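Local coordinates for protein ATP phosphoribosyltransferase (Thermotoga maritima, PDB 1O63) that probably catalyses the first step of histidine biosynthesis, joining ATP to 5-phosphoribose 1-diphosphate to give phosphoribosyl-ATP, as part of a complex with HisZ, at residues Arg11-Val16 and Ile33-Lys38; Met17-Lys22 and Glu200-Glu205; Val58-Phe63 and Arg182-Glu187. All coordinates share one frame; numbering follows the deposited sequence.

Interaction 1: residues Arg11-Val16 and Ile33-Lys38; sequences RLEEKV and ILREGK
Glu13 on helix 13-23 and Arg35 on strand 34-37 meet through their side chains alone, because the backbones stay far apart. The nearest CA atoms of the two segments, those of Glu13 and Ile33, are still 12.2 Å from each other. Within the first segment, Val16 N is hydrogen-bonded to Leu12 O. On the other side, strand 34-37 lies between strands 27-30 and 40-45 of the sheet, and Arg35 pairs through its backbone with Cys42. Two long side chains therefore make the whole contact. Glu13 has CG anti to its amide nitrogen (chi1 -171°) and is extended beyond it, which carries the carboxylate out toward the strand. Arg35 has CG anti to the carbonyl carbon, beside the backbone N, and bends at chi2 (-65°) to bring its guanidinium to the acid. The two side chains cross at about a right angle. The flat groups do not lie in one plane either: carboxylate and guanidinium are 77° apart. Glu13 OE2 sits at the edge of the guanidinium, near its plane, 3.6 Å from Arg35 NH2. This is a long salt bridge, not a paired, two-point one. A water closes the triangle. It donates to Glu13 OE2 at 2.6 Å and accepts from Arg35 NH2 at 3.1 Å. Each charge also has a second partner. Arg35 NH1 makes a salt bridge to Glu30, and Glu13 OE1 takes a weak hydrogen bond from Gly10 N. Both side chains also lean on Met44 of strand 40-45. The chemistry is that of a hydrated surface ion pair. The direct attraction is probably modest, and the water and the bridge to Glu30 probably help to fix the guanidinium.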
loop_
_atom_site.group_PDB
_atom_site.type_symbol
_atom_site.label_atom_id
_atom_site.label_comp_id
_atom_site.label_asym_id
_atom_site.label_seq_id
_atom_site.Cartn_x
_atom_site.Cartn_y
_atom_site.Cartn_z
ATOM N N ARG A 11 -7.038 10.894 1.793
ATOM C CA ARG A 11 -7.068 12.235 1.285
ATOM C C ARG A 11 -8.415 12.715 0.792
ATOM O O ARG A 11 -8.724 13.907 0.901
ATOM C CB ARG A 11 -6.056 12.340 0.094
ATOM C CG ARG A 11 -5.904 13.804 -0.345
ATOM C CD ARG A 11 -5.069 14.548 0.698
ATOM N NE ARG A 11 -4.925 15.952 0.379
ATOM C CZ ARG A 11 -5.903 16.848 0.379
ATOM N NH1 ARG A 11 -5.637 18.109 0.068
ATOM N NH2 ARG A 11 -7.145 16.482 0.706
ATOM N N LEU A 12 -9.180 11.865 0.118
ATOM C CA LEU A 12 -10.438 12.223 -0.491
ATOM C C LEU A 12 -11.650 11.928 0.380
ATOM O O LEU A 12 -12.769 12.266 0.025
ATOM C CB LEU A 12 -10.598 11.434 -1.812
ATOM C CG LEU A 12 -9.428 11.584 -2.800
ATOM C CD1 LEU A 12 -9.700 10.738 -4.041
ATOM C CD2 LEU A 12 -9.259 13.048 -3.172
ATOM N N GLU A 13 -11.433 11.295 1.531
ATOM C CA GLU A 13 -12.522 10.893 2.389
ATOM C C GLU A 13 -13.410 12.024 2.846
ATOM O O GLU A 13 -14.657 11.888 2.835
ATOM C CB GLU A 13 -11.945 10.123 3.606
ATOM C CG GLU A 13 -13.047 9.487 4.445
ATOM C CD GLU A 13 -12.417 8.873 5.721
ATOM O OE1 GLU A 13 -11.290 8.393 5.605
ATOM O OE2 GLU A 13 -13.072 8.985 6.759
ATOM N N GLU A 14 -12.874 13.157 3.280
ATOM C CA GLU A 14 -13.746 14.214 3.806
ATOM C C GLU A 14 -14.513 14.948 2.712
ATOM O O GLU A 14 -15.680 15.303 2.906
ATOM C CB GLU A 14 -12.967 15.195 4.656
ATOM C CG GLU A 14 -11.821 15.835 3.963
ATOM C CD GLU A 14 -12.088 17.145 3.249
ATOM O OE1 GLU A 14 -11.137 17.593 2.571
ATOM O OE2 GLU A 14 -13.211 17.699 3.400
ATOM N N LYS A 15 -13.872 15.161 1.561
ATOM C CA LYS A 15 -14.595 15.803 0.439
ATOM C C LYS A 15 -15.802 14.953 0.058
ATOM O O LYS A 15 -16.935 15.400 -0.045
ATOM C CB LYS A 15 -13.658 15.949 -0.749
ATOM C CG LYS A 15 -12.522 16.945 -0.619
ATOM C CD LYS A 15 -12.960 18.373 -0.902
ATOM C CE LYS A 15 -11.757 19.260 -1.240
ATOM N NZ LYS A 15 -12.194 20.634 -1.632
ATOM N N VAL A 16 -15.574 13.639 -0.119
ATOM C CA VAL A 16 -16.689 12.763 -0.504
ATOM C C VAL A 16 -17.754 12.656 0.549
ATOM O O VAL A 16 -18.964 12.728 0.262
ATOM C CB VAL A 16 -16.157 11.360 -0.883
ATOM C CG1 VAL A 16 -17.352 10.437 -1.106
ATOM C CG2 VAL A 16 -15.301 11.478 -2.134
ATOM N N ILE A 33 -15.055 0.786 9.007
ATOM C CA ILE A 33 -15.226 0.273 7.665
ATOM C C ILE A 33 -16.622 0.356 7.097
ATOM O O ILE A 33 -16.779 0.079 5.890
ATOM C CB ILE A 33 -14.738 -1.198 7.592
ATOM C CG1 ILE A 33 -15.678 -2.062 8.430
ATOM C CG2 ILE A 33 -13.289 -1.307 8.085
ATOM C CD1 ILE A 33 -15.376 -3.539 8.420
ATOM N N LEU A 34 -17.654 0.645 7.881
ATOM C CA LEU A 34 -19.025 0.618 7.324
ATOM C C LEU A 34 -19.933 1.678 7.919
ATOM O O LEU A 34 -20.044 1.742 9.148
ATOM C CB LEU A 34 -19.631 -0.767 7.631
ATOM C CG LEU A 34 -21.024 -1.028 7.056
ATOM C CD1 LEU A 34 -20.916 -1.213 5.537
ATOM C CD2 LEU A 34 -21.636 -2.265 7.692
ATOM N N ARG A 35 -20.524 2.534 7.084
ATOM C CA ARG A 35 -21.427 3.586 7.538
ATOM C C ARG A 35 -22.811 3.314 6.927
ATOM O O ARG A 35 -22.910 3.250 5.703
ATOM C CB ARG A 35 -21.006 4.982 7.093
ATOM C CG ARG A 35 -19.542 5.273 7.108
ATOM C CD ARG A 35 -18.932 5.246 8.494
ATOM N NE ARG A 35 -17.530 5.703 8.417
ATOM C CZ ARG A 35 -17.218 7.002 8.383
ATOM N NH1 ARG A 35 -18.192 7.917 8.468
ATOM N NH2 ARG A 35 -15.964 7.382 8.297
ATOM N N GLU A 36 -23.806 3.139 7.791
ATOM C CA GLU A 36 -25.123 2.733 7.332
ATOM C C GLU A 36 -26.149 3.845 7.543
ATOM O O GLU A 36 -26.196 4.495 8.586
ATOM C CB GLU A 36 -25.600 1.487 8.096
ATOM C CG GLU A 36 -24.535 0.461 8.398
ATOM C CD GLU A 36 -24.984 -0.617 9.362
ATOM O OE1 GLU A 36 -26.044 -1.224 9.097
ATOM O OE2 GLU A 36 -24.295 -0.865 10.373
ATOM N N GLY A 37 -27.015 4.006 6.545
ATOM C CA GLY A 37 -28.056 5.019 6.635
ATOM C C GLY A 37 -29.287 4.513 5.874
ATOM O O GLY A 37 -29.219 3.471 5.224
ATOM N N LYS A 38 -30.363 5.268 6.026
ATOM C CA LYS A 38 -31.594 4.945 5.304
ATOM C C LYS A 38 -31.266 4.935 3.812
ATOM O O LYS A 38 -30.810 5.943 3.261
ATOM C CB LYS A 38 -32.654 6.005 5.589
ATOM C CG LYS A 38 -33.777 6.118 4.589
ATOM C CD LYS A 38 -34.525 7.433 4.720
ATOM C CE LYS A 38 -34.966 7.706 6.148
ATOM N NZ LYS A 38 -36.100 8.674 6.196
HETATM O O HOH W 1 -15.214 10.261 7.375
#

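Interaction 2: residues Met17-Lys22 and Glu200-Glu205; sequences MTYLKK and EHDSNE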
loop_
_atom_site.group_PDB
_atom_site.type_symbol
_atom_site.label_atom_id
_atom_site.label_comp_id
_atom_site.label_asym_id
_atom_site.label_seq_id
_atom_site.Cartn_x
_atom_site.Cartn_y
_atom_site.Cartn_z
HETATM N N MSE A 17 -17.361 12.411 1.814
HETATM C CA MSE A 17 -18.370 12.313 2.882
HETATM C C MSE A 17 -19.107 13.635 3.033
HETATM O O MSE A 17 -20.311 13.646 3.262
HETATM C CB MSE A 17 -17.724 11.859 4.185
HETATM C CG MSE A 17 -17.037 10.475 3.971
HETATM SE SE MSE A 17 -18.435 9.155 3.688
HETATM C CE MSE A 17 -19.219 9.293 5.440
ATOM N N THR A 18 -18.428 14.762 2.841
ATOM C CA THR A 18 -19.155 16.054 2.879
ATOM C C THR A 18 -20.140 16.173 1.750
ATOM O O THR A 18 -21.292 16.648 1.949
ATOM C CB THR A 18 -18.142 17.212 2.911
ATOM O OG1 THR A 18 -17.562 17.196 4.240
ATOM C CG2 THR A 18 -18.770 18.563 2.671
ATOM N N TYR A 19 -19.826 15.666 0.549
ATOM C CA TYR A 19 -20.799 15.703 -0.547
ATOM C C TYR A 19 -22.071 14.934 -0.152
ATOM O O TYR A 19 -23.187 15.420 -0.376
ATOM C CB TYR A 19 -20.313 15.143 -1.861
ATOM C CG TYR A 19 -19.088 15.726 -2.506
ATOM C CD1 TYR A 19 -18.857 17.086 -2.578
ATOM C CD2 TYR A 19 -18.138 14.874 -3.083
ATOM C CE1 TYR A 19 -17.710 17.601 -3.166
ATOM C CE2 TYR A 19 -17.005 15.387 -3.681
ATOM C CZ TYR A 19 -16.792 16.735 -3.728
ATOM O OH TYR A 19 -15.642 17.205 -4.335
ATOM N N LEU A 20 -21.899 13.713 0.331
ATOM C CA LEU A 20 -23.058 12.897 0.710
ATOM C C LEU A 20 -23.857 13.578 1.815
ATOM O O LEU A 20 -25.087 13.475 1.851
ATOM C CB LEU A 20 -22.560 11.538 1.241
ATOM C CG LEU A 20 -21.687 10.721 0.284
ATOM C CD1 LEU A 20 -21.440 9.335 0.887
ATOM C CD2 LEU A 20 -22.368 10.597 -1.077
ATOM N N LYS A 21 -23.149 14.155 2.782
ATOM C CA LYS A 21 -23.802 14.906 3.862
ATOM C C LYS A 21 -24.686 15.993 3.276
ATOM O O LYS A 21 -25.890 16.027 3.562
ATOM C CB LYS A 21 -22.758 15.472 4.830
ATOM C CG LYS A 21 -23.360 16.174 6.045
ATOM C CD LYS A 21 -22.336 17.047 6.765
ATOM C CE LYS A 21 -22.988 17.770 7.944
ATOM N NZ LYS A 21 -22.074 18.772 8.565
ATOM N N LYS A 22 -24.213 16.727 2.257
ATOM C CA LYS A 22 -25.054 17.760 1.654
ATOM C C LYS A 22 -26.131 17.249 0.721
ATOM O O LYS A 22 -27.040 18.029 0.380
ATOM C CB LYS A 22 -24.228 18.828 0.934
ATOM C CG LYS A 22 -23.131 19.413 1.850
ATOM C CD LYS A 22 -22.323 20.408 1.045
ATOM C CE LYS A 22 -21.355 21.211 1.885
ATOM N NZ LYS A 22 -20.493 22.054 0.982
ATOM N N GLU A 200 -21.323 20.285 -7.703
ATOM C CA GLU A 200 -21.049 21.474 -8.510
ATOM C C GLU A 200 -20.977 22.717 -7.635
ATOM O O GLU A 200 -20.027 23.503 -7.716
ATOM C CB GLU A 200 -22.177 21.625 -9.550
ATOM C CG GLU A 200 -21.720 22.366 -10.793
ATOM C CD GLU A 200 -22.167 21.665 -12.069
ATOM O OE1 GLU A 200 -23.369 21.749 -12.390
ATOM O OE2 GLU A 200 -21.326 21.015 -12.715
ATOM N N HIS A 201 -22.002 22.892 -6.788
ATOM C CA HIS A 201 -22.035 24.061 -5.920
ATOM C C HIS A 201 -20.836 24.079 -4.977
ATOM O O HIS A 201 -20.173 25.104 -4.831
ATOM C CB HIS A 201 -23.342 24.141 -5.121
ATOM C CG HIS A 201 -23.437 25.422 -4.341
ATOM N ND1 HIS A 201 -23.662 26.643 -4.961
ATOM C CD2 HIS A 201 -23.287 25.681 -3.029
ATOM C CE1 HIS A 201 -23.670 27.595 -4.041
ATOM N NE2 HIS A 201 -23.441 27.043 -2.866
ATOM N N ASP A 202 -20.491 22.919 -4.410
ATOM C CA ASP A 202 -19.384 22.846 -3.474
ATOM C C ASP A 202 -18.041 23.165 -4.122
ATOM O O ASP A 202 -17.246 23.903 -3.542
ATOM C CB ASP A 202 -19.287 21.464 -2.810
ATOM C CG ASP A 202 -18.147 21.403 -1.805
ATOM O OD1 ASP A 202 -18.350 21.880 -0.661
ATOM O OD2 ASP A 202 -17.048 20.922 -2.149
ATOM N N SER A 203 -17.735 22.495 -5.230
ATOM C CA SER A 203 -16.443 22.663 -5.885
ATOM C C SER A 203 -16.267 24.046 -6.475
ATOM O O SER A 203 -15.193 24.655 -6.359
ATOM C CB SER A 203 -16.266 21.585 -6.963
ATOM O OG SER A 203 -16.983 21.927 -8.131
ATOM N N ASN A 204 -17.300 24.582 -7.128
ATOM C CA ASN A 204 -17.188 25.913 -7.696
ATOM C C ASN A 204 -17.377 27.017 -6.678
ATOM O O ASN A 204 -16.718 28.066 -6.738
ATOM C CB ASN A 204 -18.220 26.105 -8.833
ATOM C CG ASN A 204 -18.148 24.979 -9.845
ATOM O OD1 ASN A 204 -17.072 24.443 -10.122
ATOM N ND2 ASN A 204 -19.297 24.594 -10.387
ATOM N N GLU A 205 -18.324 26.833 -5.776
ATOM C CA GLU A 205 -18.681 27.942 -4.864
ATOM C C GLU A 205 -18.799 27.464 -3.437
ATOM O O GLU A 205 -18.547 28.285 -2.545
ATOM C CB GLU A 205 -19.996 28.503 -5.423
ATOM C CG GLU A 205 -20.539 29.766 -4.852
ATOM C CD GLU A 205 -20.036 31.039 -5.494
ATOM O OE1 GLU A 205 -20.487 32.108 -5.043
ATOM O OE2 GLU A 205 -19.208 30.960 -6.429
HETATM O O HOH W 2 -15.384 20.083 -4.163
#
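Tyr19 and Lys22 of helix 13-23 meet Asp202 near the end of helix 185-204, where two helices pack together in the alpha/beta domain. Asp202 faces the first helix, with its CA 7.8 Å from that of Tyr19. Its CG is anti to the backbone N (chi1 -179°), and this sends the carboxylate between the two partners. Lys22 is extended and crosses Asp202 at about a right angle. Its NZ donates to Asp202 OD1 at 2.7 Å, a salt bridge that meets the oxygen on the anti side, 22° out of the carboxylate plane. Tyr19 offers a ring edge: CE1 is 3.5 Å from Asp202 OD2, and ring and carboxylate are turned 81° apart. A water also links Tyr19 OH to Asp202 OD2. The tyrosine is buried against Leu195 and Ile199 of the second helix and Ile82 of strand 81-94. Lys22 lies at the exposed margin, with its chain on Val198. With an alanine in place of Asp202, the Lys22 ammonium would probably lose its mate and the bridging water its carboxylate partner. That water lies in the plane of the ring, 2.9 Å from Tyr19 OH, and donates to Asp202 OD2 at 2.7 Å.

Interaction 3: residues Val58-Phe63 and Arg182-Glu187; sequences VADIGF and RTKREE
Asp60, just before strand 61-65, is joined to Lys184 by one short salt bridge, and around it a close inner end gives way to a loose outer one. The inner end is the buried carboxylate. Lys184 NZ donates to Asp60 OD2 at 2.7 Å. The ammonium comes to the syn side of that oxygen and lies 20° out of the carboxylate plane. The lysine chain crosses the acid at about a right angle, and its CE lies 3.5 Å from Asp60 OD2 and 3.6 Å from Asp60 OD1. The same carboxylate is gripped from within its own chain: Ser180 hydrogen-bonds to OD1, and Lys4 N donates to OD2. With three partners the group has little room to turn, and the nearby ammonium would probably help to keep it charged. Leu3 touches both side chains of the bridge. The outer end is different. Lys184 is partly exposed and is the joint between helices 178-183 and 185-204. It leaves helical geometry after the first and holds the N-cap position of the second. From there its side chain runs extended beyond CG, and the two side chains together bridge the 8.7 Å between the CA atoms of Asp60 and Lys184. Glu187 OE2 lies 6.6 Å from Asp60 OD2, a like charge that the ammonium of Lys184 may help to offset. Further into the fold, Ile61 packs on Phe191 and Leu192 of helix 185-204, where the polar bridge gives way to hydrophobic core. Strand 61-65 runs parallel to strand 4-8 and antiparallel to strand 161-176. A mixed sheet with helices laid against it is consistent with the type II periplasmic-binding-protein fold to which the HisG family belongs, and here the bridge joins the residue before strand 61-65 to the N-cap of the chain's last helix, 185-204.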
loop_
_atom_site.group_PDB
_atom_site.type_symbol
_atom_site.label_atom_id
_atom_site.label_comp_id
_atom_site.label_asym_id
_atom_site.label_seq_id
_atom_site.Cartn_x
_atom_site.Cartn_y
_atom_site.Cartn_z
ATOM N N VAL A 58 -20.129 -5.565 -5.682
ATOM C CA VAL A 58 -20.659 -5.465 -4.310
ATOM C C VAL A 58 -21.065 -4.044 -3.962
ATOM O O VAL A 58 -21.765 -3.783 -2.958
ATOM C CB VAL A 58 -19.684 -6.048 -3.281
ATOM C CG1 VAL A 58 -19.444 -7.550 -3.577
ATOM C CG2 VAL A 58 -18.360 -5.315 -3.293
ATOM N N ALA A 59 -20.646 -3.091 -4.771
ATOM C CA ALA A 59 -20.976 -1.689 -4.611
ATOM C C ALA A 59 -21.603 -1.161 -5.920
ATOM O O ALA A 59 -21.269 -1.653 -6.994
ATOM C CB ALA A 59 -19.706 -0.891 -4.313
ATOM N N ASP A 60 -22.448 -0.163 -5.816
ATOM C CA ASP A 60 -23.088 0.464 -6.958
ATOM C C ASP A 60 -22.299 1.680 -7.451
ATOM O O ASP A 60 -22.174 1.895 -8.652
ATOM C CB ASP A 60 -24.507 0.950 -6.542
ATOM C CG ASP A 60 -25.380 -0.262 -6.168
ATOM O OD1 ASP A 60 -25.451 -1.177 -7.001
ATOM O OD2 ASP A 60 -25.985 -0.236 -5.092
ATOM N N ILE A 61 -21.918 2.573 -6.540
ATOM C CA ILE A 61 -21.215 3.809 -6.917
ATOM C C ILE A 61 -19.941 3.934 -6.073
ATOM O O ILE A 61 -19.958 3.551 -4.905
ATOM C CB ILE A 61 -22.104 5.033 -6.716
ATOM C CG1 ILE A 61 -23.348 4.949 -7.647
ATOM C CG2 ILE A 61 -21.375 6.351 -7.044
ATOM C CD1 ILE A 61 -24.501 5.797 -7.125
ATOM N N GLY A 62 -18.881 4.502 -6.651
ATOM C CA GLY A 62 -17.660 4.724 -5.883
ATOM C C GLY A 62 -16.973 6.017 -6.319
ATOM O O GLY A 62 -17.477 6.768 -7.165
ATOM N N PHE A 63 -15.950 6.386 -5.548
ATOM C CA PHE A 63 -15.153 7.572 -5.755
ATOM C C PHE A 63 -13.654 7.223 -5.569
ATOM O O PHE A 63 -13.331 6.439 -4.686
ATOM C CB PHE A 63 -15.500 8.695 -4.773
ATOM C CG PHE A 63 -16.968 9.012 -4.716
ATOM C CD1 PHE A 63 -17.820 8.255 -3.923
ATOM C CD2 PHE A 63 -17.508 10.024 -5.489
ATOM C CE1 PHE A 63 -19.169 8.490 -3.867
ATOM C CE2 PHE A 63 -18.877 10.262 -5.470
ATOM C CZ PHE A 63 -19.699 9.512 -4.657
ATOM N N ARG A 182 -27.976 -0.891 -14.806
ATOM C CA ARG A 182 -29.036 -1.711 -15.417
ATOM C C ARG A 182 -30.088 -2.000 -14.341
ATOM O O ARG A 182 -31.148 -1.358 -14.323
ATOM C CB ARG A 182 -28.436 -2.966 -16.006
ATOM C CG ARG A 182 -29.268 -4.170 -16.307
ATOM C CD ARG A 182 -28.557 -5.180 -17.204
ATOM N NE ARG A 182 -27.580 -5.995 -16.517
ATOM C CZ ARG A 182 -27.824 -7.146 -15.903
ATOM N NH1 ARG A 182 -26.852 -7.822 -15.289
ATOM N NH2 ARG A 182 -29.045 -7.654 -15.892
ATOM N N THR A 183 -29.713 -2.732 -13.310
ATOM C CA THR A 183 -30.577 -3.167 -12.243
ATOM C C THR A 183 -31.252 -2.097 -11.422
ATOM O O THR A 183 -32.393 -2.289 -10.972
ATOM C CB THR A 183 -29.783 -4.111 -11.284
ATOM O OG1 THR A 183 -28.578 -3.435 -10.879
ATOM C CG2 THR A 183 -29.395 -5.379 -12.029
ATOM N N LYS A 184 -30.604 -0.977 -11.135
ATOM C CA LYS A 184 -31.150 0.061 -10.258
ATOM C C LYS A 184 -31.182 1.401 -11.003
ATOM O O LYS A 184 -30.980 2.482 -10.444
ATOM C CB LYS A 184 -30.278 0.194 -9.009
ATOM C CG LYS A 184 -30.076 -1.057 -8.178
ATOM C CD LYS A 184 -29.310 -0.736 -6.881
ATOM C CE LYS A 184 -28.859 -2.006 -6.175
ATOM N NZ LYS A 184 -28.221 -1.733 -4.853
ATOM N N ARG A 185 -31.455 1.313 -12.312
ATOM C CA ARG A 185 -31.412 2.476 -13.163
ATOM C C ARG A 185 -31.969 3.756 -12.624
ATOM O O ARG A 185 -31.193 4.713 -12.402
ATOM C CB ARG A 185 -31.999 2.177 -14.559
ATOM C CG ARG A 185 -31.708 3.341 -15.505
ATOM C CD ARG A 185 -31.317 2.829 -16.882
ATOM N NE ARG A 185 -32.487 2.312 -17.611
ATOM C CZ ARG A 185 -32.762 2.705 -18.853
ATOM N NH1 ARG A 185 -31.982 3.599 -19.456
ATOM N NH2 ARG A 185 -33.814 2.216 -19.489
ATOM N N GLU A 186 -33.290 3.875 -12.367
ATOM C CA GLU A 186 -33.803 5.146 -11.885
ATOM C C GLU A 186 -33.272 5.550 -10.529
ATOM O O GLU A 186 -33.073 6.754 -10.285
ATOM C CB GLU A 186 -35.349 5.228 -11.868
ATOM C CG GLU A 186 -35.927 5.503 -13.220
ATOM C CD GLU A 186 -37.416 5.806 -13.277
ATOM O OE1 GLU A 186 -37.955 5.685 -14.396
ATOM O OE2 GLU A 186 -38.030 6.177 -12.266
ATOM N N GLU A 187 -33.097 4.618 -9.601
ATOM C CA GLU A 187 -32.551 5.023 -8.294
ATOM C C GLU A 187 -31.149 5.618 -8.457
ATOM O O GLU A 187 -30.828 6.660 -7.895
ATOM C CB GLU A 187 -32.547 3.829 -7.338
ATOM C CG GLU A 187 -31.941 4.127 -5.985
ATOM C CD GLU A 187 -32.040 3.012 -4.977
ATOM O OE1 GLU A 187 -31.898 3.320 -3.754
ATOM O OE2 GLU A 187 -32.235 1.832 -5.357
#

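In the fold
All three contacts turn on a carboxylate facing a basic side chain, but at different depths. Interaction 1 is at the surface, with a long salt bridge assisted by water. Interactions 2 and 3 are partly buried and have short direct salt bridges. A buried tyrosine backs interaction 2, while the acid itself is buried in interaction 3. Helix 13-23 serves interactions 1 and 2, which touch where CE of Met17, here a selenomethionine, lies 3.5 Å from Arg35 NH1. Helix 185-204 serves interaction 3 near its start and interaction 2 near its end. Interactions 1 and 3 reach the same sheet, and Val16 packs on Phe63 between them.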